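Local coordinates for xylanase Y (Bacillus halodurans, PDB 1WU4), which hydrolyses xylooligosaccharides of three or more units from the reducing end, releasing xylose with inversion of the anomeric configuration, at residues F203-S208 / A225-L230; I48-G53 / Y58-G63; W144-E149 / N153-A158. The protein carries 1 engineered substitution. All coordinates share one frame; numbering follows the deposited sequence.

Contact 1 of 3, residues F203-S208 / A225-L230; sequences FYELFS and ASREYL
Glu205 bends sharply about its CB-CG bond (chi2 -84°) to meet Arg227, which runs extended from CG to NE and turns its guanidinium aside only at the end (chi4 87°); the two chains cross at about a right angle. They bridge helices 201-210 and 216-233, which follow one another in the (alpha/alpha)6 barrel of glycoside hydrolase family 8. At the nearest backbone approach, Tyr204 CA lies 9.1 Å from Ser226 CA. Glu205 and Arg227, both partly exposed, are long enough to span the gap between the helices.

The salt bridge rests on a single carboxylate oxygen. Arg227 NH1 donates to Glu205 OE2 over 3.0 Å, and Arg227 NH2 adds a weak bond to the same OE2 at 3.2 Å. Carboxylate and guanidinium planes stand 53° apart, and NH1 meets OE2 from above the carboxylate plane; this is therefore a forked grip on one oxygen and not the flat two-by-two pairing. Arg227 NH2 also forms a salt bridge with Asp274 OD1, so the arginine ties this helix pair to helix 265-278, whose Phe278 touches both Glu205 and Arg227.

The deeper half of the contact is a close fit of unlike groups. Tyr204 leaves its helix toward the second one, and the CE2 edge of its ring passes alongside Ser226, whose small side chain fits against that edge. The hydroxyls of both residues are engaged by other partners: Tyr204 OH bonds to Glu131 and to Leu200 N, and Ser226 OG to His199 ND1. Ser226 OG lies in the plane of the tyrosine ring, 3.3 Å from Tyr204 CE2, and Ser226 CB stands 4.0 Å from the same CE2.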
loop_
_atom_site.group_PDB
_atom_site.type_symbol
_atom_site.label_atom_id
_atom_site.label_comp_id
_atom_site.label_asym_id
_atom_site.label_seq_id
_atom_site.Cartn_x
_atom_site.Cartn_y
_atom_site.Cartn_z
ATOM N N PHE A 203 3.206 -5.550 7.595
ATOM C CA PHE A 203 2.929 -4.379 8.423
ATOM C C PHE A 203 2.484 -4.867 9.803
ATOM O O PHE A 203 2.924 -4.349 10.831
ATOM C CB PHE A 203 1.801 -3.533 7.817
ATOM C CG PHE A 203 2.241 -2.582 6.732
ATOM C CD1 PHE A 203 3.164 -2.968 5.761
ATOM C CD2 PHE A 203 1.692 -1.304 6.657
ATOM C CE1 PHE A 203 3.533 -2.095 4.732
ATOM C CE2 PHE A 203 2.051 -0.427 5.634
ATOM C CZ PHE A 203 2.972 -0.821 4.671
ATOM N N TYR A 204 1.618 -5.877 9.824
ATOM C CA TYR A 204 1.105 -6.400 11.089
ATOM C C TYR A 204 2.205 -7.017 11.949
ATOM O O TYR A 204 2.136 -6.962 13.174
ATOM C CB TYR A 204 -0.021 -7.412 10.835
ATOM C CG TYR A 204 -1.048 -6.949 9.819
ATOM C CD1 TYR A 204 -1.278 -5.587 9.589
ATOM C CD2 TYR A 204 -1.740 -7.869 9.036
ATOM C CE1 TYR A 204 -2.155 -5.160 8.597
ATOM C CE2 TYR A 204 -2.624 -7.452 8.042
ATOM C CZ TYR A 204 -2.819 -6.094 7.823
ATOM O OH TYR A 204 -3.630 -5.682 6.791
ATOM N N GLU A 205 3.215 -7.603 11.314
ATOM C CA GLU A 205 4.332 -8.184 12.057
ATOM C C GLU A 205 4.983 -7.071 12.873
ATOM O O GLU A 205 5.352 -7.256 14.033
ATOM C CB GLU A 205 5.366 -8.771 11.093
ATOM C CG GLU A 205 4.862 -9.938 10.272
ATOM C CD GLU A 205 4.963 -11.256 11.006
ATOM O OE1 GLU A 205 4.637 -11.302 12.212
ATOM O OE2 GLU A 205 5.361 -12.252 10.367
ATOM N N LEU A 206 5.130 -5.906 12.255
ATOM C CA LEU A 206 5.737 -4.778 12.943
ATOM C C LEU A 206 4.787 -4.226 14.003
ATOM O O LEU A 206 5.226 -3.818 15.078
ATOM C CB LEU A 206 6.143 -3.704 11.930
ATOM C CG LEU A 206 7.220 -4.196 10.953
ATOM C CD1 LEU A 206 7.460 -3.156 9.871
ATOM C CD2 LEU A 206 8.510 -4.497 11.710
ATOM N N PHE A 207 3.487 -4.230 13.721
ATOM C CA PHE A 207 2.530 -3.757 14.713
ATOM C C PHE A 207 2.600 -4.670 15.941
ATOM O O PHE A 207 2.388 -4.224 17.067
ATOM C CB PHE A 207 1.097 -3.773 14.165
ATOM C CG PHE A 207 0.848 -2.809 13.031
ATOM C CD1 PHE A 207 1.749 -1.786 12.725
ATOM C CD2 PHE A 207 -0.317 -2.916 12.279
ATOM C CE1 PHE A 207 1.484 -0.888 11.681
ATOM C CE2 PHE A 207 -0.589 -2.027 11.241
ATOM C CZ PHE A 207 0.315 -1.011 10.941
ATOM N N SER A 208 2.910 -5.948 15.727
ATOM C CA SER A 208 2.991 -6.889 16.843
ATOM C C SER A 208 4.170 -6.574 17.758
ATOM O O SER A 208 4.272 -7.118 18.858
ATOM C CB SER A 208 3.093 -8.339 16.335
ATOM O OG SER A 208 4.417 -8.692 15.963
ATOM N N ALA A 225 -3.148 -14.712 9.773
ATOM C CA ALA A 225 -4.458 -14.810 9.138
ATOM C C ALA A 225 -4.425 -14.237 7.722
ATOM O O ALA A 225 -5.005 -14.809 6.796
ATOM C CB ALA A 225 -5.506 -14.081 9.975
ATOM N N SER A 226 -3.754 -13.104 7.550
ATOM C CA SER A 226 -3.674 -12.493 6.230
ATOM C C SER A 226 -2.873 -13.336 5.245
ATOM O O SER A 226 -3.230 -13.423 4.070
ATOM C CB SER A 226 -3.074 -11.089 6.319
ATOM O OG SER A 226 -4.040 -10.170 6.803
ATOM N N ARG A 227 -1.795 -13.957 5.712
ATOM C CA ARG A 227 -0.995 -14.791 4.824
ATOM C C ARG A 227 -1.818 -15.986 4.346
ATOM O O ARG A 227 -1.752 -16.372 3.179
ATOM C CB ARG A 227 0.287 -15.259 5.525
ATOM C CG ARG A 227 1.262 -14.118 5.820
ATOM C CD ARG A 227 2.697 -14.613 5.957
ATOM N NE ARG A 227 3.650 -13.510 6.084
ATOM C CZ ARG A 227 3.981 -12.932 7.233
ATOM N NH1 ARG A 227 3.440 -13.350 8.369
ATOM N NH2 ARG A 227 4.848 -11.927 7.248
ATOM N N GLU A 228 -2.611 -16.561 5.242
ATOM C CA GLU A 228 -3.440 -17.696 4.862
ATOM C C GLU A 228 -4.582 -17.259 3.950
ATOM O O GLU A 228 -4.966 -17.983 3.031
ATOM C CB GLU A 228 -3.997 -18.392 6.106
ATOM C CG GLU A 228 -2.954 -19.205 6.855
ATOM C CD GLU A 228 -2.291 -20.242 5.963
ATOM O OE1 GLU A 228 -3.008 -21.115 5.430
ATOM O OE2 GLU A 228 -1.056 -20.182 5.788
ATOM N N TYR A 229 -5.109 -16.064 4.193
ATOM C CA TYR A 229 -6.210 -15.536 3.397
ATOM C C TYR A 229 -5.785 -15.326 1.947
ATOM O O TYR A 229 -6.532 -15.643 1.022
ATOM C CB TYR A 229 -6.693 -14.213 3.999
ATOM C CG TYR A 229 -7.891 -13.598 3.308
ATOM C CD1 TYR A 229 -9.139 -14.225 3.330
ATOM C CD2 TYR A 229 -7.781 -12.371 2.657
ATOM C CE1 TYR A 229 -10.248 -13.639 2.723
ATOM C CE2 TYR A 229 -8.882 -11.778 2.048
ATOM C CZ TYR A 229 -10.110 -12.415 2.086
ATOM O OH TYR A 229 -11.198 -11.818 1.496
ATOM N N LEU A 230 -4.586 -14.791 1.748
ATOM C CA LEU A 230 -4.100 -14.557 0.396
ATOM C C LEU A 230 -4.032 -15.861 -0.399
ATOM O O LEU A 230 -4.256 -15.870 -1.610
ATOM C CB LEU A 230 -2.727 -13.874 0.429
ATOM C CG LEU A 230 -2.738 -12.403 0.861
ATOM C CD1 LEU A 230 -1.315 -11.874 0.884
ATOM C CD2 LEU A 230 -3.594 -11.587 -0.084
#

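Contact 2 of 3, residues I48-G53 / Y58-G63; sequences IYYEVG and YLLDTG
Tyr50 and Tyr58 lie obliquely to each other on one face of their two strands, their ring planes inclined at 34° and the centroids 5.9 Å apart. Over one face of the Tyr58 ring sits the CB of Tyr50, in a CH-pi contact 4.1 Å from the Tyr58 centroid; Trp94 also meets this ring. Tyr58 holds CG between its backbone N and carbonyl carbon (chi1 60°), which swings the ring back toward the partner strand. There Val52 CG2 reaches Tyr58 CE2 at 3.7 Å, a beta-branched residue suited both to a strand and to an aromatic neighbour. The Tyr50 ring in turn reaches along to Leu60, with CE2 3.6 Å from Leu60 CB.

The frame is a beta hairpin of strands 49-52 and 56-59. Tyr50 and Tyr58 form its antiparallel hydrogen-bonded pair, with Tyr50 N to Tyr58 O at 2.8 Å and Tyr58 N to Tyr50 O at 2.9 Å, and Leu60 N to Ile48 O extends the pattern.

Tyr49 and Leu59, the non-hydrogen-bonded pair, occupy the other face and cross at about a right angle, with Leu59 CD1 near Tyr49 CD1. Both pack on Ile91 of helix 85-99, where large apolar surfaces fit. Leu59 CD2 also meets Ile48 CD1, at 3.9 Å. Within its own strand, Tyr49 OH donates to the anti lone pair of Glu51 OE2.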
loop_
_atom_site.group_PDB
_atom_site.type_symbol
_atom_site.label_atom_id
_atom_site.label_comp_id
_atom_site.label_asym_id
_atom_site.label_seq_id
_atom_site.Cartn_x
_atom_site.Cartn_y
_atom_site.Cartn_z
ATOM N N ILE A 48 2.281 14.829 -8.030
ATOM C CA ILE A 48 1.073 14.515 -7.276
ATOM C C ILE A 48 1.038 15.138 -5.880
ATOM O O ILE A 48 0.015 15.080 -5.200
ATOM C CB ILE A 48 0.895 12.989 -7.140
ATOM C CG1 ILE A 48 2.104 12.390 -6.419
ATOM C CG2 ILE A 48 0.740 12.368 -8.524
ATOM C CD1 ILE A 48 2.020 10.889 -6.206
ATOM N N TYR A 49 2.151 15.726 -5.453
ATOM C CA TYR A 49 2.238 16.355 -4.138
ATOM C C TYR A 49 2.146 17.871 -4.262
ATOM O O TYR A 49 2.864 18.481 -5.054
ATOM C CB TYR A 49 3.557 15.966 -3.460
ATOM C CG TYR A 49 3.901 16.784 -2.232
ATOM C CD1 TYR A 49 3.127 16.708 -1.072
ATOM C CD2 TYR A 49 4.999 17.644 -2.235
ATOM C CE1 TYR A 49 3.441 17.469 0.053
ATOM C CE2 TYR A 49 5.321 18.408 -1.120
ATOM C CZ TYR A 49 4.539 18.316 0.021
ATOM O OH TYR A 49 4.858 19.070 1.128
ATOM N N TYR A 50 1.270 18.472 -3.464
ATOM C CA TYR A 50 1.067 19.919 -3.482
ATOM C C TYR A 50 1.282 20.536 -2.108
ATOM O O TYR A 50 0.737 20.072 -1.106
ATOM C CB TYR A 50 -0.342 20.232 -3.983
ATOM C CG TYR A 50 -0.560 19.816 -5.418
ATOM C CD1 TYR A 50 -0.278 20.688 -6.469
ATOM C CD2 TYR A 50 -1.007 18.534 -5.729
ATOM C CE1 TYR A 50 -0.435 20.291 -7.795
ATOM C CE2 TYR A 50 -1.163 18.126 -7.048
ATOM C CZ TYR A 50 -0.876 19.008 -8.076
ATOM O OH TYR A 50 -1.027 18.604 -9.382
ATOM N N GLU A 51 2.081 21.594 -2.071
ATOM C CA GLU A 51 2.382 22.279 -0.826
ATOM C C GLU A 51 1.446 23.468 -0.626
ATOM O O GLU A 51 1.171 24.218 -1.563
ATOM C CB GLU A 51 3.838 22.746 -0.845
ATOM C CG GLU A 51 4.586 22.491 0.446
ATOM C CD GLU A 51 6.080 22.359 0.228
ATOM O OE1 GLU A 51 6.701 23.330 -0.253
ATOM O OE2 GLU A 51 6.632 21.279 0.534
ATOM N N VAL A 52 0.955 23.626 0.598
ATOM C CA VAL A 52 0.052 24.722 0.933
ATOM C C VAL A 52 0.600 25.473 2.141
ATOM O O VAL A 52 0.818 24.885 3.200
ATOM C CB VAL A 52 -1.362 24.197 1.267
ATOM C CG1 VAL A 52 -2.290 25.362 1.575
ATOM C CG2 VAL A 52 -1.902 23.381 0.104
ATOM N N GLY A 53 0.822 26.773 1.981
ATOM C CA GLY A 53 1.353 27.561 3.077
ATOM C C GLY A 53 2.721 27.046 3.485
ATOM O O GLY A 53 3.476 26.552 2.649
ATOM N N TYR A 58 -0.525 18.042 0.510
ATOM C CA TYR A 58 -1.351 16.876 0.242
ATOM C C TYR A 58 -1.038 16.224 -1.091
ATOM O O TYR A 58 -0.400 16.824 -1.956
ATOM C CB TYR A 58 -2.838 17.266 0.278
ATOM C CG TYR A 58 -3.245 18.326 -0.733
ATOM C CD1 TYR A 58 -3.350 18.027 -2.092
ATOM C CD2 TYR A 58 -3.530 19.631 -0.326
ATOM C CE1 TYR A 58 -3.731 18.999 -3.021
ATOM C CE2 TYR A 58 -3.909 20.610 -1.246
ATOM C CZ TYR A 58 -4.008 20.286 -2.589
ATOM O OH TYR A 58 -4.386 21.248 -3.501
ATOM N N LEU A 59 -1.459 14.972 -1.234
ATOM C CA LEU A 59 -1.293 14.268 -2.493
ATOM C C LEU A 59 -2.666 14.331 -3.126
ATOM O O LEU A 59 -3.673 14.010 -2.490
ATOM C CB LEU A 59 -0.870 12.810 -2.291
ATOM C CG LEU A 59 0.644 12.594 -2.320
ATOM C CD1 LEU A 59 1.252 13.124 -1.035
ATOM C CD2 LEU A 59 0.962 11.114 -2.491
ATOM N N LEU A 60 -2.710 14.769 -4.374
ATOM C CA LEU A 60 -3.971 14.908 -5.073
ATOM C C LEU A 60 -4.266 13.754 -6.010
ATOM O O LEU A 60 -3.416 13.369 -6.815
ATOM C CB LEU A 60 -3.967 16.211 -5.876
ATOM C CG LEU A 60 -5.212 16.539 -6.701
ATOM C CD1 LEU A 60 -6.356 16.923 -5.773
ATOM C CD2 LEU A 60 -4.901 17.683 -7.658
ATOM N N ASP A 61 -5.461 13.181 -5.887
ATOM C CA ASP A 61 -5.855 12.129 -6.805
ATOM C C ASP A 61 -6.208 12.993 -8.004
ATOM O O ASP A 61 -7.336 13.473 -8.133
ATOM C CB ASP A 61 -7.098 11.381 -6.323
ATOM C CG ASP A 61 -7.539 10.305 -7.300
ATOM O OD1 ASP A 61 -7.497 10.564 -8.521
ATOM O OD2 ASP A 61 -7.931 9.208 -6.852
ATOM N N THR A 62 -5.217 13.222 -8.853
ATOM C CA THR A 62 -5.376 14.064 -10.029
ATOM C C THR A 62 -6.584 13.734 -10.900
ATOM O O THR A 62 -7.178 14.625 -11.509
ATOM C CB THR A 62 -4.103 14.014 -10.890
ATOM O OG1 THR A 62 -3.794 12.650 -11.204
ATOM C CG2 THR A 62 -2.928 14.624 -10.136
ATOM N N GLY A 63 -6.956 12.460 -10.952
ATOM C CA GLY A 63 -8.085 12.061 -11.773
ATOM C C GLY A 63 -9.458 12.340 -11.190
ATOM O O GLY A 63 -10.375 12.728 -11.914
#

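Contact 3 of 3, residues W144-E149 / N153-A158; sequences WGDGDE and NYSEQA
Asp146 holds Ser155 by two hydrogen bonds, one to each carboxylate oxygen. Ser155 N points almost straight at OD1 of Asp146 (3.0 Å, 176°), and Ser155 OG donates to OD2 of Asp146 at 2.6 Å; both oxygens are met on the syn side, somewhat out of the carboxylate plane. Ser155 OG sits between its backbone N and carbonyl carbon (chi1 72°), which turns the hydroxyl to the same acceptor group as the N-H. Ser141 OG adds a bond to OD1. With an alanine in place of Asp146, Ser155 would probably lose the acceptor of both its N-H and its hydroxyl.

A water donates to both Asp146 OD2 and Glu156 OE2, bridging two like charges. Asn153 is at the N-cap position, but its side chain does not cap the helix: ND2 goes to Glu156 OE2 and OD1 receives Gln157 NE2. Tyr154 OH bonds to Asp89 and Lys85.

Van der Waals contacts gather round Tyr154. Gly145 O approaches the ring edge, 3.4 Å from Tyr154 CE2, and Trp144 CE3 lies 4.3 Å from the same CE2. Gly145 accommodates the positive phi where helix 127-144 ends.

A carboxylate bound to the first turn of helix 154-167 is likely to have its negative charge eased by the helix N-terminus.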
loop_
_atom_site.group_PDB
_atom_site.type_symbol
_atom_site.label_atom_id
_atom_site.label_comp_id
_atom_site.label_asym_id
_atom_site.label_seq_id
_atom_site.Cartn_x
_atom_site.Cartn_y
_atom_site.Cartn_z
ATOM N N TRP A 144 12.965 10.181 13.321
ATOM C CA TRP A 144 13.074 11.549 13.820
ATOM C C TRP A 144 12.736 11.800 15.282
ATOM O O TRP A 144 13.040 12.872 15.814
ATOM C CB TRP A 144 12.202 12.458 12.950
ATOM C CG TRP A 144 12.378 12.218 11.478
ATOM C CD1 TRP A 144 13.559 12.133 10.802
ATOM C CD2 TRP A 144 11.342 12.053 10.499
ATOM N NE1 TRP A 144 13.329 11.928 9.463
ATOM C CE2 TRP A 144 11.977 11.876 9.248
ATOM C CE3 TRP A 144 9.942 12.040 10.554
ATOM C CZ2 TRP A 144 11.259 11.687 8.062
ATOM C CZ3 TRP A 144 9.227 11.852 9.371
ATOM C CH2 TRP A 144 9.890 11.679 8.144
ATOM N N GLY A 145 12.107 10.828 15.932
ATOM C CA GLY A 145 11.726 11.003 17.320
ATOM C C GLY A 145 10.381 11.700 17.407
ATOM O O GLY A 145 10.029 12.494 16.531
ATOM N N ASP A 146 9.624 11.400 18.455
ATOM C CA ASP A 146 8.313 12.004 18.653
ATOM C C ASP A 146 8.405 13.497 18.931
ATOM O O ASP A 146 9.241 13.947 19.718
ATOM C CB ASP A 146 7.586 11.311 19.807
ATOM C CG ASP A 146 6.820 10.081 19.361
ATOM O OD1 ASP A 146 7.119 9.545 18.270
ATOM O OD2 ASP A 146 5.920 9.647 20.109
ATOM N N GLY A 147 7.536 14.255 18.271
ATOM C CA GLY A 147 7.507 15.690 18.452
ATOM C C GLY A 147 6.791 16.053 19.735
ATOM O O GLY A 147 5.965 15.288 20.240
ATOM N N ASP A 148 7.111 17.229 20.257
ATOM C CA ASP A 148 6.521 17.718 21.492
ATOM C C ASP A 148 5.060 18.116 21.305
ATOM O O ASP A 148 4.191 17.705 22.076
ATOM C CB ASP A 148 7.324 18.917 21.996
ATOM C CG ASP A 148 8.820 18.663 21.973
ATOM O OD1 ASP A 148 9.280 17.749 22.688
ATOM O OD2 ASP A 148 9.533 19.375 21.233
ATOM N N GLU A 149 4.789 18.914 20.278
ATOM C CA GLU A 149 3.428 19.363 20.027
ATOM C C GLU A 149 2.658 18.420 19.113
ATOM O O GLU A 149 3.163 17.962 18.086
ATOM C CB GLU A 149 3.425 20.776 19.432
ATOM C CG GLU A 149 3.987 20.883 18.029
ATOM C CD GLU A 149 3.776 22.263 17.432
ATOM O OE1 GLU A 149 4.285 23.248 18.010
ATOM O OE2 GLU A 149 3.098 22.362 16.387
ATOM N N ASN A 153 3.423 13.852 17.728
ATOM C CA ASN A 153 3.907 12.857 18.680
ATOM C C ASN A 153 3.562 11.535 17.991
ATOM O O ASN A 153 2.665 10.792 18.402
ATOM C CB ASN A 153 3.198 13.017 20.037
ATOM C CG ASN A 153 1.684 13.095 19.918
ATOM O OD1 ASN A 153 1.143 13.649 18.961
ATOM N ND2 ASN A 153 0.991 12.557 20.917
ATOM N N TYR A 154 4.305 11.282 16.916
ATOM C CA TYR A 154 4.129 10.129 16.032
ATOM C C TYR A 154 3.760 8.768 16.613
ATOM O O TYR A 154 2.711 8.220 16.271
ATOM C CB TYR A 154 5.372 9.949 15.157
ATOM C CG TYR A 154 5.875 11.209 14.491
ATOM C CD1 TYR A 154 5.065 11.951 13.628
ATOM C CD2 TYR A 154 7.178 11.650 14.712
ATOM C CE1 TYR A 154 5.548 13.107 13.000
ATOM C CE2 TYR A 154 7.668 12.797 14.095
ATOM C CZ TYR A 154 6.853 13.518 13.241
ATOM O OH TYR A 154 7.353 14.646 12.629
ATOM N N SER A 155 4.611 8.213 17.470
ATOM C CA SER A 155 4.335 6.887 18.021
ATOM C C SER A 155 3.041 6.811 18.823
ATOM O O SER A 155 2.353 5.790 18.788
ATOM C CB SER A 155 5.511 6.395 18.874
ATOM O OG SER A 155 5.595 7.092 20.101
ATOM N N GLU A 156 2.703 7.878 19.544
ATOM C CA GLU A 156 1.467 7.884 20.321
ATOM C C GLU A 156 0.273 7.904 19.374
ATOM O O GLU A 156 -0.752 7.272 19.632
ATOM C CB GLU A 156 1.399 9.105 21.240
ATOM C CG GLU A 156 2.493 9.168 22.283
ATOM C CD GLU A 156 2.252 10.278 23.278
ATOM O OE1 GLU A 156 1.411 10.087 24.180
ATOM O OE2 GLU A 156 2.891 11.342 23.146
ATOM N N GLN A 157 0.408 8.643 18.276
ATOM C CA GLN A 157 -0.657 8.730 17.287
ATOM C C GLN A 157 -0.882 7.353 16.662
ATOM O O GLN A 157 -2.020 6.921 16.483
ATOM C CB GLN A 157 -0.283 9.737 16.196
ATOM C CG GLN A 157 -0.203 11.193 16.657
ATOM C CD GLN A 157 -1.542 11.741 17.118
ATOM O OE1 GLN A 157 -2.593 11.364 16.600
ATOM N NE2 GLN A 157 -1.508 12.654 18.085
ATOM N N ALA A 158 0.214 6.671 16.341
ATOM C CA ALA A 158 0.143 5.346 15.733
ATOM C C ALA A 158 -0.532 4.335 16.650
ATOM O O ALA A 158 -1.420 3.603 16.218
ATOM C CB ALA A 158 1.537 4.863 15.369
HETATM O O HOH W 1 5.440 11.113 22.454
#

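In the fold
The three contacts follow one another along the chain in the order 2, 3, 1 and do not touch. Contacts 1 and 2 lie on opposite sides of the chain's centre, their own centres 31 Å apart; contact 3 is 24 Å, centre to centre, from each. Contacts 1 and 3 come closest, about 7 Å between nearest atoms. Helix 127-144 relates them: its Leu135 and Phe138 pack against 203-208, and it ends at Trp144. Helix 85-99 similarly touches both contact 2 and contact 3. Only contact 2 nears the catalytic centre, the Leu59 side chain being about 8 Å from that of Glu70, the probable proton donor; the other two lie away from the annotated sites.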